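Local atomic coordinates of Ketoacyl_synth_N domain-containing protein (Photorhabdus luminescens subsp. laumondii, PDB entry 6SMO), a protein that probably serves as a ketoacyl-synthase-like, thiolase-fold subunit in polyketide assembly, pairing with a PKS_KS chain and binding a polyketide chain. Residues Y72-V77 against G140-L145; V96-G101 against A150-F155; Q164-A169 against C242-F247; C183-H188 against F314-V319; G221-V226 against D321-S326. One frame throughout, in Å; residues are numbered along the deposited sequence.

Interaction 1 (Y72-V77 against G140-L145)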
# COMPACT_ATOMS: atom_id res chain seq x y z
N TYR C 72 2.16 -17.26 2.27
CA TYR C 72 3.53 -17.44 1.71
C TYR C 72 4.49 -16.44 2.36
O TYR C 72 5.67 -16.80 2.59
CB TYR C 72 3.54 -17.26 0.19
CG TYR C 72 2.71 -18.24 -0.61
CD1 TYR C 72 2.50 -19.54 -0.18
CD2 TYR C 72 2.15 -17.85 -1.82
CE1 TYR C 72 1.73 -20.43 -0.93
CE2 TYR C 72 1.39 -18.73 -2.58
CZ TYR C 72 1.18 -20.02 -2.13
OH TYR C 72 0.43 -20.89 -2.87
N GLY C 73 4.02 -15.22 2.63
CA GLY C 73 4.81 -14.13 3.23
C GLY C 73 5.23 -14.45 4.66
O GLY C 73 6.41 -14.23 4.98
N ILE C 74 4.30 -14.94 5.47
CA ILE C 74 4.49 -15.19 6.94
C ILE C 74 5.47 -16.36 7.14
O ILE C 74 6.34 -16.23 8.02
CB ILE C 74 3.14 -15.43 7.64
CG1 ILE C 74 2.25 -14.18 7.60
CG2 ILE C 74 3.34 -15.91 9.07
CD1 ILE C 74 0.78 -14.45 7.79
N VAL C 75 5.35 -17.43 6.35
CA VAL C 75 6.22 -18.64 6.44
C VAL C 75 7.65 -18.26 6.02
O VAL C 75 8.60 -18.81 6.61
CB VAL C 75 5.69 -19.84 5.63
CG1 VAL C 75 4.33 -20.30 6.13
CG2 VAL C 75 5.63 -19.56 4.13
N ALA C 76 7.79 -17.36 5.04
CA ALA C 76 9.09 -16.86 4.53
C ALA C 76 9.78 -16.01 5.60
O ALA C 76 10.99 -16.18 5.80
CB ALA C 76 8.87 -16.07 3.25
N VAL C 77 9.02 -15.13 6.27
CA VAL C 77 9.51 -14.22 7.35
C VAL C 77 9.95 -15.07 8.55
O VAL C 77 11.02 -14.75 9.13
CB VAL C 77 8.45 -13.18 7.74
CG1 VAL C 77 8.74 -12.52 9.08
CG2 VAL C 77 8.28 -12.12 6.66
N GLY C 140 0.48 -5.72 7.50
CA GLY C 140 -0.41 -5.62 8.66
C GLY C 140 -0.52 -6.93 9.39
O GLY C 140 -0.56 -6.91 10.60
N GLN C 141 -0.61 -8.03 8.65
CA GLN C 141 -0.73 -9.38 9.23
C GLN C 141 0.54 -9.71 10.01
O GLN C 141 0.42 -10.40 10.99
CB GLN C 141 -1.08 -10.41 8.16
CG GLN C 141 -2.52 -10.34 7.68
CD GLN C 141 -3.57 -10.33 8.76
OE1 GLN C 141 -3.30 -10.58 9.93
NE2 GLN C 141 -4.78 -10.02 8.38
N LEU C 142 1.70 -9.32 9.49
CA LEU C 142 3.01 -9.56 10.15
C LEU C 142 3.12 -8.74 11.43
O LEU C 142 3.71 -9.20 12.37
CB LEU C 142 4.13 -9.13 9.21
CG LEU C 142 4.41 -10.02 8.01
CD1 LEU C 142 5.46 -9.39 7.13
CD2 LEU C 142 4.83 -11.41 8.43
N SER C 143 2.63 -7.52 11.39
CA SER C 143 2.72 -6.51 12.49
C SER C 143 1.85 -6.94 13.68
O SER C 143 2.19 -6.55 14.81
CB SER C 143 2.36 -5.13 12.00
OG SER C 143 0.99 -5.06 11.63
N LEU C 144 0.77 -7.70 13.44
CA LEU C 144 -0.11 -8.24 14.52
C LEU C 144 0.58 -9.42 15.21
O LEU C 144 0.52 -9.48 16.46
CB LEU C 144 -1.46 -8.67 13.92
CG LEU C 144 -2.35 -7.56 13.38
CD1 LEU C 144 -3.66 -8.13 12.87
CD2 LEU C 144 -2.62 -6.48 14.42
N LEU C 145 1.21 -10.32 14.44
CA LEU C 145 1.83 -11.58 14.95
C LEU C 145 3.08 -11.25 15.78
O LEU C 145 3.19 -11.79 16.90
CB LEU C 145 2.17 -12.49 13.77
CG LEU C 145 0.99 -13.19 13.10
CD1 LEU C 145 1.39 -13.74 11.73
CD2 LEU C 145 0.43 -14.30 13.98
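No flat group carries this contact: Gln141 touches Ile74 through its CB, 4.5 Å from Ile74 CD1, and its amide is directed away from segment 72-77. Gln141 also packs on Met298 of the PKS_KS chain. The meeting surface is therefore aliphatic, a helix-helix contact in the ketoacyl-synthase part of the thiolase fold. Segments 72-77 and 140-145 cross at -48° with their axes 10.4 Å apart, a spacing that leaves room for branched side chains between the backbones. Leu142 fills much of it. With its CG anti to the carbonyl carbon (chi1 -73°), its CD2 methyl sits between two residues one helical turn apart, 3.9 Å from Ile74 CG1 and equally 3.9 Å from Val77 CG2. Ile74 and Leu142 lie alongside one another, running oppositely, whereas Leu145 comes to Ile74 at about a right angle, its CD1 lying 3.9 Å from Ile74 CG2. Behind this row, helix 68-84 rests on strand 218-229, where Val77 meets Phe224, and Leu142 packs on Ile98. Val77 CG2 touches both branches of the leucine, with Leu142 CD1 at 4.0 Å besides CD2.

Interaction 2 (V96-G101 against A150-F155); sequences VGIYVG and AQSKTF
Tyr99 and Lys153 run next to each other in the same sense, so that the lysine's first methylene covers the tyrosine ring: Lys153 CB stands 4.3 Å from the ring centroid of Tyr99, 27° off the normal, a CH-pi contact. Phe155 meets the same ring differently. The two aromatic groups touch at their rims, Phe155 CE1 lying 3.8 Å from Tyr99 CD2, each close to the plane of the other ring. At the phenol end, Gln151 reaches across on an extended chain, its CG anti to the backbone N (chi1 -175°), and its NE2 donates to Tyr99 OH at 2.8 Å. The hydroxyl lies in the amide plane, although ring and amide planes are inclined by 47°. Ser152 turns to the neighbouring backbone, where its OG accepts from Ile98 N at 2.9 Å while also bonding Asn293 of the PKS_KS chain; the ammonium group of Lys153 pairs with Asp196 of that chain. Backbone bonds hold the two segments in register, with Val100 N on Lys153 O (3.0 Å) and Phe155 N on Val100 O (3.0 Å). The segments run parallel and pair as strands at Val100-Thr154 and Gly101-Phe155. Strand 180-187 flanks 96-101 and the PKS_KS chain bonds the backbone of Thr154, an arrangement consistent with the dimer interface of thiolase-fold ketosynthases.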
# COMPACT_ATOMS: atom_id res chain seq x y z
N VAL C 96 11.59 -1.85 14.72
CA VAL C 96 11.50 -2.95 13.71
C VAL C 96 10.34 -2.65 12.75
O VAL C 96 9.21 -2.43 13.23
CB VAL C 96 11.31 -4.33 14.37
CG1 VAL C 96 11.38 -5.45 13.34
CG2 VAL C 96 12.31 -4.58 15.49
N GLY C 97 10.63 -2.63 11.44
CA GLY C 97 9.65 -2.37 10.37
C GLY C 97 9.52 -3.56 9.43
O GLY C 97 10.32 -4.51 9.55
N ILE C 98 8.53 -3.51 8.52
CA ILE C 98 8.22 -4.58 7.53
C ILE C 98 8.02 -3.93 6.16
O ILE C 98 7.06 -3.16 6.02
CB ILE C 98 6.97 -5.39 7.96
CG1 ILE C 98 7.09 -5.94 9.38
CG2 ILE C 98 6.67 -6.49 6.95
CD1 ILE C 98 5.76 -6.18 10.05
N TYR C 99 8.89 -4.25 5.19
CA TYR C 99 8.81 -3.77 3.78
C TYR C 99 8.41 -4.93 2.87
O TYR C 99 9.09 -5.97 2.88
CB TYR C 99 10.12 -3.11 3.36
CG TYR C 99 10.14 -1.62 3.59
CD1 TYR C 99 10.21 -1.10 4.87
CD2 TYR C 99 10.07 -0.72 2.53
CE1 TYR C 99 10.23 0.27 5.10
CE2 TYR C 99 10.09 0.64 2.74
CZ TYR C 99 10.16 1.15 4.03
OH TYR C 99 10.18 2.49 4.24
N VAL C 100 7.32 -4.75 2.12
CA VAL C 100 6.76 -5.83 1.25
C VAL C 100 6.59 -5.35 -0.19
O VAL C 100 6.40 -4.16 -0.39
CB VAL C 100 5.40 -6.31 1.81
CG1 VAL C 100 4.89 -7.59 1.17
CG2 VAL C 100 5.42 -6.46 3.32
N GLY C 101 6.74 -6.28 -1.13
CA GLY C 101 6.49 -6.09 -2.58
C GLY C 101 5.45 -7.07 -3.07
O GLY C 101 5.68 -8.29 -2.93
N ALA C 150 7.53 -0.05 13.71
CA ALA C 150 8.31 0.98 12.98
C ALA C 150 7.77 1.13 11.55
O ALA C 150 6.96 0.28 11.12
CB ALA C 150 9.78 0.64 12.96
N GLN C 151 8.23 2.17 10.84
CA GLN C 151 7.87 2.51 9.44
C GLN C 151 7.78 1.22 8.61
O GLN C 151 8.78 0.48 8.57
CB GLN C 151 8.90 3.47 8.85
CG GLN C 151 8.56 3.97 7.45
CD GLN C 151 9.51 5.04 6.99
OE1 GLN C 151 9.63 6.10 7.60
NE2 GLN C 151 10.21 4.77 5.90
N SER C 152 6.62 0.96 8.00
CA SER C 152 6.31 -0.27 7.22
C SER C 152 5.53 0.10 5.95
O SER C 152 4.42 0.64 6.08
CB SER C 152 5.55 -1.25 8.07
OG SER C 152 6.35 -1.72 9.15
N LYS C 153 6.07 -0.25 4.78
CA LYS C 153 5.44 0.12 3.49
C LYS C 153 5.32 -1.08 2.55
O LYS C 153 6.05 -2.05 2.72
CB LYS C 153 6.27 1.18 2.76
CG LYS C 153 6.61 2.41 3.58
CD LYS C 153 5.38 3.17 3.97
CE LYS C 153 5.41 3.62 5.40
NZ LYS C 153 4.06 3.48 6.00
N THR C 154 4.39 -0.98 1.61
CA THR C 154 4.16 -2.01 0.57
C THR C 154 4.24 -1.32 -0.79
O THR C 154 3.67 -0.24 -0.93
CB THR C 154 2.79 -2.69 0.70
OG1 THR C 154 2.65 -3.24 2.00
CG2 THR C 154 2.59 -3.79 -0.31
N PHE C 155 4.93 -1.94 -1.74
CA PHE C 155 5.07 -1.39 -3.11
C PHE C 155 4.36 -2.35 -4.06
O PHE C 155 4.45 -3.55 -3.84
CB PHE C 155 6.54 -1.31 -3.50
CG PHE C 155 7.34 -0.30 -2.72
CD1 PHE C 155 7.85 -0.60 -1.47
CD2 PHE C 155 7.58 0.96 -3.24
CE1 PHE C 155 8.59 0.33 -0.76
CE2 PHE C 155 8.31 1.89 -2.53
CZ PHE C 155 8.82 1.57 -1.30

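Interaction 3 (Q164-A169 against C242-F247); sequences QAIGYA and CELTGF
Phe247 holds its CG anti to the backbone N (chi1 172°), which carries the ring out from strand 242-251 and lays it flat on Gly167 of the helix. The fit is close: Gly167 CA stands 3.4 Å from the ring centroid of Phe247 and 7° off its normal, a CH-pi contact made possible because the glycine has no side chain to hold the ring off. The ring's edge has a second partner. Phe247 CE2 points at the face of Tyr168, giving a T-shaped pair with centroids 5.3 Å apart and planes at 79°. Three residues earlier in the strand, Leu244 meets the helix through one methyl, its CD1 lying 3.8 Å from Ile166 CG2. Such a spacing would put Leu244 and Phe247 on opposite faces of a regular strand; a classic beta bulge, in which Thr245 and Gly246 both face Ser367, lets both point at helix 161-175. In the layered thiolase fold this helix is a buried one, and Ile166 also packs on Leu225 and Val319. The polar ends of Tyr168 and Gln164 both bond Asp249, further along the same strand, and then the PKS_KS chain: Tyr168 OH bonds Ser183 and His204 of that chain, while Gln164 NE2 bonds the backbone O of its Val184.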
# COMPACT_ATOMS: atom_id res chain seq x y z
N GLN C 164 12.44 -2.65 -4.94
CA GLN C 164 12.34 -1.33 -4.26
C GLN C 164 12.19 -1.54 -2.74
O GLN C 164 12.78 -0.76 -1.98
CB GLN C 164 11.18 -0.52 -4.83
CG GLN C 164 11.45 0.04 -6.22
CD GLN C 164 10.30 0.83 -6.78
OE1 GLN C 164 9.14 0.67 -6.38
NE2 GLN C 164 10.60 1.70 -7.73
N ALA C 165 11.43 -2.57 -2.34
CA ALA C 165 11.11 -2.90 -0.93
C ALA C 165 12.41 -3.09 -0.12
O ALA C 165 12.49 -2.54 0.99
CB ALA C 165 10.24 -4.13 -0.86
N ILE C 166 13.38 -3.82 -0.67
CA ILE C 166 14.69 -4.11 -0.01
C ILE C 166 15.51 -2.81 0.05
O ILE C 166 16.10 -2.53 1.12
CB ILE C 166 15.47 -5.23 -0.73
CG1 ILE C 166 14.66 -6.53 -0.83
CG2 ILE C 166 16.82 -5.47 -0.06
CD1 ILE C 166 15.16 -7.48 -1.90
N GLY C 167 15.54 -2.06 -1.05
CA GLY C 167 16.35 -0.84 -1.22
C GLY C 167 15.97 0.26 -0.25
O GLY C 167 16.89 0.87 0.33
N TYR C 168 14.67 0.51 -0.08
CA TYR C 168 14.12 1.61 0.76
C TYR C 168 14.03 1.17 2.22
O TYR C 168 13.97 2.05 3.10
CB TYR C 168 12.77 2.09 0.21
CG TYR C 168 12.89 2.85 -1.09
CD1 TYR C 168 13.55 4.07 -1.14
CD2 TYR C 168 12.35 2.36 -2.26
CE1 TYR C 168 13.67 4.77 -2.33
CE2 TYR C 168 12.46 3.05 -3.46
CZ TYR C 168 13.12 4.26 -3.49
OH TYR C 168 13.24 4.95 -4.67
N ALA C 169 14.04 -0.14 2.48
CA ALA C 169 14.17 -0.73 3.84
C ALA C 169 15.59 -0.47 4.36
O ALA C 169 15.74 -0.18 5.56
CB ALA C 169 13.85 -2.20 3.82
N CYS C 242 26.08 -11.20 4.45
CA CYS C 242 26.70 -10.21 3.53
C CYS C 242 26.28 -8.79 3.93
O CYS C 242 25.44 -8.65 4.84
CB CYS C 242 26.29 -10.48 2.08
SG CYS C 242 24.51 -10.34 1.80
N GLU C 243 26.87 -7.78 3.27
CA GLU C 243 26.57 -6.33 3.48
C GLU C 243 25.90 -5.78 2.22
O GLU C 243 26.42 -6.03 1.12
CB GLU C 243 27.86 -5.57 3.78
CG GLU C 243 27.64 -4.14 4.22
CD GLU C 243 28.90 -3.34 4.52
OE1 GLU C 243 30.00 -3.82 4.19
OE2 GLU C 243 28.78 -2.25 5.10
N LEU C 244 24.77 -5.07 2.38
CA LEU C 244 24.11 -4.32 1.28
C LEU C 244 24.85 -2.99 1.08
O LEU C 244 24.73 -2.11 1.96
CB LEU C 244 22.63 -4.10 1.62
CG LEU C 244 21.74 -3.70 0.44
CD1 LEU C 244 20.32 -4.23 0.62
CD2 LEU C 244 21.72 -2.20 0.23
N THR C 245 25.59 -2.87 -0.02
CA THR C 245 26.56 -1.78 -0.29
C THR C 245 25.92 -0.66 -1.12
O THR C 245 26.31 0.51 -0.91
CB THR C 245 27.82 -2.33 -0.96
OG1 THR C 245 27.43 -3.31 -1.92
CG2 THR C 245 28.79 -2.94 0.03
N GLY C 246 24.99 -0.99 -2.02
CA GLY C 246 24.38 -0.03 -2.96
C GLY C 246 22.98 -0.42 -3.40
O GLY C 246 22.68 -1.63 -3.40
N PHE C 247 22.17 0.57 -3.76
CA PHE C 247 20.79 0.42 -4.31
C PHE C 247 20.59 1.43 -5.44
O PHE C 247 20.97 2.61 -5.28
CB PHE C 247 19.75 0.60 -3.20
CG PHE C 247 18.32 0.65 -3.70
CD1 PHE C 247 17.81 -0.37 -4.49
CD2 PHE C 247 17.49 1.71 -3.37
CE1 PHE C 247 16.50 -0.33 -4.94
CE2 PHE C 247 16.18 1.75 -3.82
CZ PHE C 247 15.69 0.73 -4.61

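Interaction 4 (C183-H188 against F314-V319)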
# COMPACT_ATOMS: atom_id res chain seq x y z
N CYS C 183 12.31 -7.07 5.09
CA CYS C 183 12.09 -6.67 3.67
C CYS C 183 11.99 -7.93 2.80
O CYS C 183 12.72 -8.90 3.08
CB CYS C 183 13.21 -5.77 3.17
SG CYS C 183 14.81 -6.60 3.04
N GLY C 184 11.13 -7.89 1.78
CA GLY C 184 10.94 -9.01 0.83
C GLY C 184 9.71 -8.82 -0.04
O GLY C 184 9.25 -7.67 -0.18
N ALA C 185 9.19 -9.92 -0.59
CA ALA C 185 8.04 -9.94 -1.53
C ALA C 185 7.33 -11.30 -1.47
O ALA C 185 7.92 -12.26 -0.92
CB ALA C 185 8.52 -9.64 -2.92
N SER C 186 6.11 -11.36 -2.01
CA SER C 186 5.28 -12.59 -2.10
C SER C 186 4.25 -12.43 -3.22
O SER C 186 3.79 -11.29 -3.46
CB SER C 186 4.60 -12.87 -0.78
OG SER C 186 3.85 -14.07 -0.85
N GLU C 187 3.87 -13.55 -3.84
CA GLU C 187 2.88 -13.57 -4.94
C GLU C 187 2.14 -14.91 -4.97
O GLU C 187 2.76 -15.95 -4.72
CB GLU C 187 3.57 -13.44 -6.29
CG GLU C 187 4.14 -12.07 -6.60
CD GLU C 187 3.14 -10.96 -6.87
OE1 GLU C 187 3.57 -9.81 -6.95
OE2 GLU C 187 1.96 -11.26 -6.99
N HIS C 188 0.84 -14.86 -5.24
CA HIS C 188 -0.05 -16.03 -5.50
C HIS C 188 -0.72 -15.84 -6.87
O HIS C 188 -1.53 -14.90 -6.99
CB HIS C 188 -1.07 -16.20 -4.37
CG HIS C 188 -1.98 -17.36 -4.56
ND1 HIS C 188 -1.60 -18.65 -4.25
CD2 HIS C 188 -3.24 -17.44 -5.03
CE1 HIS C 188 -2.60 -19.48 -4.51
NE2 HIS C 188 -3.62 -18.76 -5.00
N PHE C 314 7.36 -11.96 -10.77
CA PHE C 314 7.00 -10.53 -10.57
C PHE C 314 7.79 -9.96 -9.40
O PHE C 314 9.01 -9.94 -9.48
CB PHE C 314 5.48 -10.31 -10.55
CG PHE C 314 4.82 -10.83 -11.80
CD1 PHE C 314 4.74 -10.04 -12.93
CD2 PHE C 314 4.34 -12.12 -11.86
CE1 PHE C 314 4.17 -10.53 -14.09
CE2 PHE C 314 3.76 -12.61 -13.01
CZ PHE C 314 3.67 -11.81 -14.12
N SER C 315 7.10 -9.51 -8.35
CA SER C 315 7.75 -8.87 -7.18
C SER C 315 8.77 -9.79 -6.50
O SER C 315 9.74 -9.29 -5.95
CB SER C 315 6.76 -8.29 -6.22
OG SER C 315 6.02 -9.32 -5.59
N VAL C 316 8.48 -11.09 -6.44
CA VAL C 316 9.43 -12.06 -5.82
C VAL C 316 10.72 -12.12 -6.64
O VAL C 316 11.79 -12.32 -6.05
CB VAL C 316 8.78 -13.44 -5.61
CG1 VAL C 316 9.66 -14.35 -4.77
CG2 VAL C 316 7.42 -13.31 -4.96
N SER C 317 10.61 -12.02 -7.97
CA SER C 317 11.81 -12.02 -8.85
C SER C 317 12.71 -10.85 -8.47
O SER C 317 12.22 -9.73 -8.34
CB SER C 317 11.43 -11.97 -10.29
OG SER C 317 10.85 -13.19 -10.68
N GLY C 318 14.01 -11.10 -8.37
CA GLY C 318 14.96 -10.06 -7.91
C GLY C 318 15.20 -10.15 -6.42
O GLY C 318 16.36 -9.97 -5.99
N VAL C 319 14.14 -10.42 -5.64
CA VAL C 319 14.20 -10.61 -4.16
C VAL C 319 14.77 -12.01 -3.87
O VAL C 319 15.70 -12.09 -3.05
CB VAL C 319 12.82 -10.41 -3.50
CG1 VAL C 319 12.85 -10.69 -2.01
CG2 VAL C 319 12.26 -9.02 -3.77
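The loop leading into helix 319-329 lies across strand 180-187 near the centre of the folded chain, with Ser315, Val316 and Val319 resting on the run from Gly184 to Glu187. Gly318, the N-cap of the helix, has a positive phi that turns the loop into it. Ala185 projects into the bend of the loop, where its CB is 3.3 Å from Ser315 O and 3.9 Å from Val319 CG2. The other methyl of Val319, CG1, lies over Gly184 CA at 3.8 Å, where the glycine leaves the backbone accessible. Val316 covers the next step of the strand: its CG2 is 3.6 Å from Ser186 CA and 3.9 Å from Glu187 CG, the valine and glutamate side chains passing with their tips headed contrary ways. A bend at chi2 (-70°) brings the Glu187 carboxylate beside Ser315, its OE1 2.8 Å from Ser315 OG. That hydroxyl also lies within bonding reach of Gly101 O, and its single proton can serve only one of the two at a time. OE1 further receives Cys103 N, a second donor that helps fix the buried carboxylate. Strand 180-187 is flanked by 96-101 and 218-229, which bond its backbone on either side; helix 161-175 packs on Cys183 and Val319, whereas helix 68-84 meets Ser186 through Tyr72.

Interaction 5 (G221-V226 against D321-S326)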
# COMPACT_ATOMS: atom_id res chain seq x y z
N GLY C 221 5.11 -17.97 -4.88
CA GLY C 221 5.87 -18.19 -3.64
C GLY C 221 6.21 -16.88 -2.95
O GLY C 221 5.46 -15.91 -3.13
N ALA C 222 7.31 -16.86 -2.18
CA ALA C 222 7.75 -15.70 -1.38
C ALA C 222 9.26 -15.80 -1.10
O ALA C 222 9.80 -16.92 -1.12
CB ALA C 222 6.96 -15.63 -0.10
N ALA C 223 9.88 -14.65 -0.85
CA ALA C 223 11.31 -14.50 -0.49
C ALA C 223 11.46 -13.26 0.40
O ALA C 223 10.95 -12.19 0.00
CB ALA C 223 12.14 -14.39 -1.75
N PHE C 224 12.11 -13.41 1.56
CA PHE C 224 12.31 -12.33 2.56
C PHE C 224 13.75 -12.36 3.09
O PHE C 224 14.35 -13.45 3.16
CB PHE C 224 11.29 -12.46 3.70
CG PHE C 224 9.98 -11.76 3.44
CD1 PHE C 224 8.97 -12.39 2.73
CD2 PHE C 224 9.77 -10.47 3.90
CE1 PHE C 224 7.77 -11.74 2.49
CE2 PHE C 224 8.56 -9.82 3.66
CZ PHE C 224 7.57 -10.46 2.96
N LEU C 225 14.27 -11.18 3.44
CA LEU C 225 15.60 -10.97 4.06
C LEU C 225 15.42 -10.23 5.39
O LEU C 225 14.49 -9.40 5.48
CB LEU C 225 16.49 -10.16 3.11
CG LEU C 225 16.78 -10.80 1.75
CD1 LEU C 225 15.74 -10.40 0.71
CD2 LEU C 225 18.18 -10.44 1.27
N VAL C 226 16.26 -10.53 6.38
CA VAL C 226 16.36 -9.78 7.66
C VAL C 226 17.53 -8.79 7.54
O VAL C 226 18.66 -9.17 7.90
CB VAL C 226 16.53 -10.72 8.88
CG1 VAL C 226 16.61 -9.95 10.19
CG2 VAL C 226 15.42 -11.76 8.94
N ASP C 321 16.53 -13.75 -5.82
CA ASP C 321 17.92 -13.65 -6.34
C ASP C 321 18.83 -13.11 -5.22
O ASP C 321 19.93 -13.67 -5.04
CB ASP C 321 17.99 -12.77 -7.59
CG ASP C 321 17.21 -13.31 -8.77
OD1 ASP C 321 16.07 -13.77 -8.56
OD2 ASP C 321 17.75 -13.26 -9.90
N SER C 322 18.37 -12.07 -4.51
CA SER C 322 19.08 -11.43 -3.37
C SER C 322 19.19 -12.40 -2.18
O SER C 322 20.19 -12.33 -1.45
CB SER C 322 18.41 -10.14 -2.95
OG SER C 322 18.41 -9.20 -4.02
N VAL C 323 18.18 -13.27 -2.00
CA VAL C 323 18.15 -14.34 -0.96
C VAL C 323 19.26 -15.35 -1.27
O VAL C 323 20.03 -15.68 -0.35
CB VAL C 323 16.76 -15.01 -0.88
CG1 VAL C 323 16.81 -16.39 -0.24
CG2 VAL C 323 15.77 -14.12 -0.15
N LEU C 324 19.34 -15.81 -2.53
CA LEU C 324 20.38 -16.75 -3.03
C LEU C 324 21.76 -16.09 -2.94
O LEU C 324 22.69 -16.75 -2.43
CB LEU C 324 20.05 -17.17 -4.47
CG LEU C 324 19.31 -18.49 -4.64
CD1 LEU C 324 18.08 -18.57 -3.74
CD2 LEU C 324 18.92 -18.71 -6.09
N ALA C 325 21.89 -14.85 -3.42
CA ALA C 325 23.15 -14.07 -3.48
C ALA C 325 23.74 -13.92 -2.07
O ALA C 325 24.97 -14.00 -1.94
CB ALA C 325 22.91 -12.73 -4.12
N SER C 326 22.88 -13.70 -1.06
CA SER C 326 23.26 -13.58 0.37
C SER C 326 23.82 -14.92 0.88
O SER C 326 24.80 -14.88 1.65
CB SER C 326 22.08 -13.13 1.21
OG SER C 326 21.66 -11.83 0.82
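Val323 makes the dense half of this contact with a single methyl. Its CG2 lies against the strand, 4.0 Å from Ala223 CB, 3.7 Å from Phe224 O and 3.8 Å from Leu225 CD1, spanning three successive residues. With CG1 anti to the backbone N (chi1 159°), the valine directs CG2 at the strand. The other half differs in kind: Leu225 CD2 meets polar atoms, Ser326 OG, one turn on, at 3.8 Å and Ser322 O at 3.9 Å, and no hydrogen bond crosses the contact. Neither half opens to solvent, and the serine hydroxyls are buried with partners in the helix or at its N-cap: Ser326 OG donates to Ser322 O at 2.8 Å, a carbonyl that also takes the Ser326 N-H, while Ser322 OG bonds Gly318 O. The segments' axes approach to 8.1 Å at 50°, close spacing allowed by the small residues Ala223 and Ser322. Strand 218-229 thus lies between two helices, with 319-329 against Ala223 and Leu225 and 68-84 against Ala222 and Phe224; strands 5-13 and 180-187 pair with it, and strand 351-356 packs on Ser322 and Ala325.

The five contacts trace a layered path through the thiolase fold. Interactions 1 and 2, with centres 11 Å apart, interlock along the chain and close first; the pairs 3 and 4, 3 and 5, and 4 and 5 alternate likewise, tying the later helix 319-329 back to earlier strands. Interactions 4 and 5 lie 9 Å apart on neighbouring strands 180-187 and 218-229, whereas 1 and 3, about 20 Å between centres, do not touch. Strands 96-101, 180-187 and 218-229 join interactions 2, 4 and 5, with helix 68-84 on one face and helices 161-175 and 319-329 on the other. Interactions 1 to 3, and 4 through Phe314, border the PKS_KS chain; interaction 5 does not.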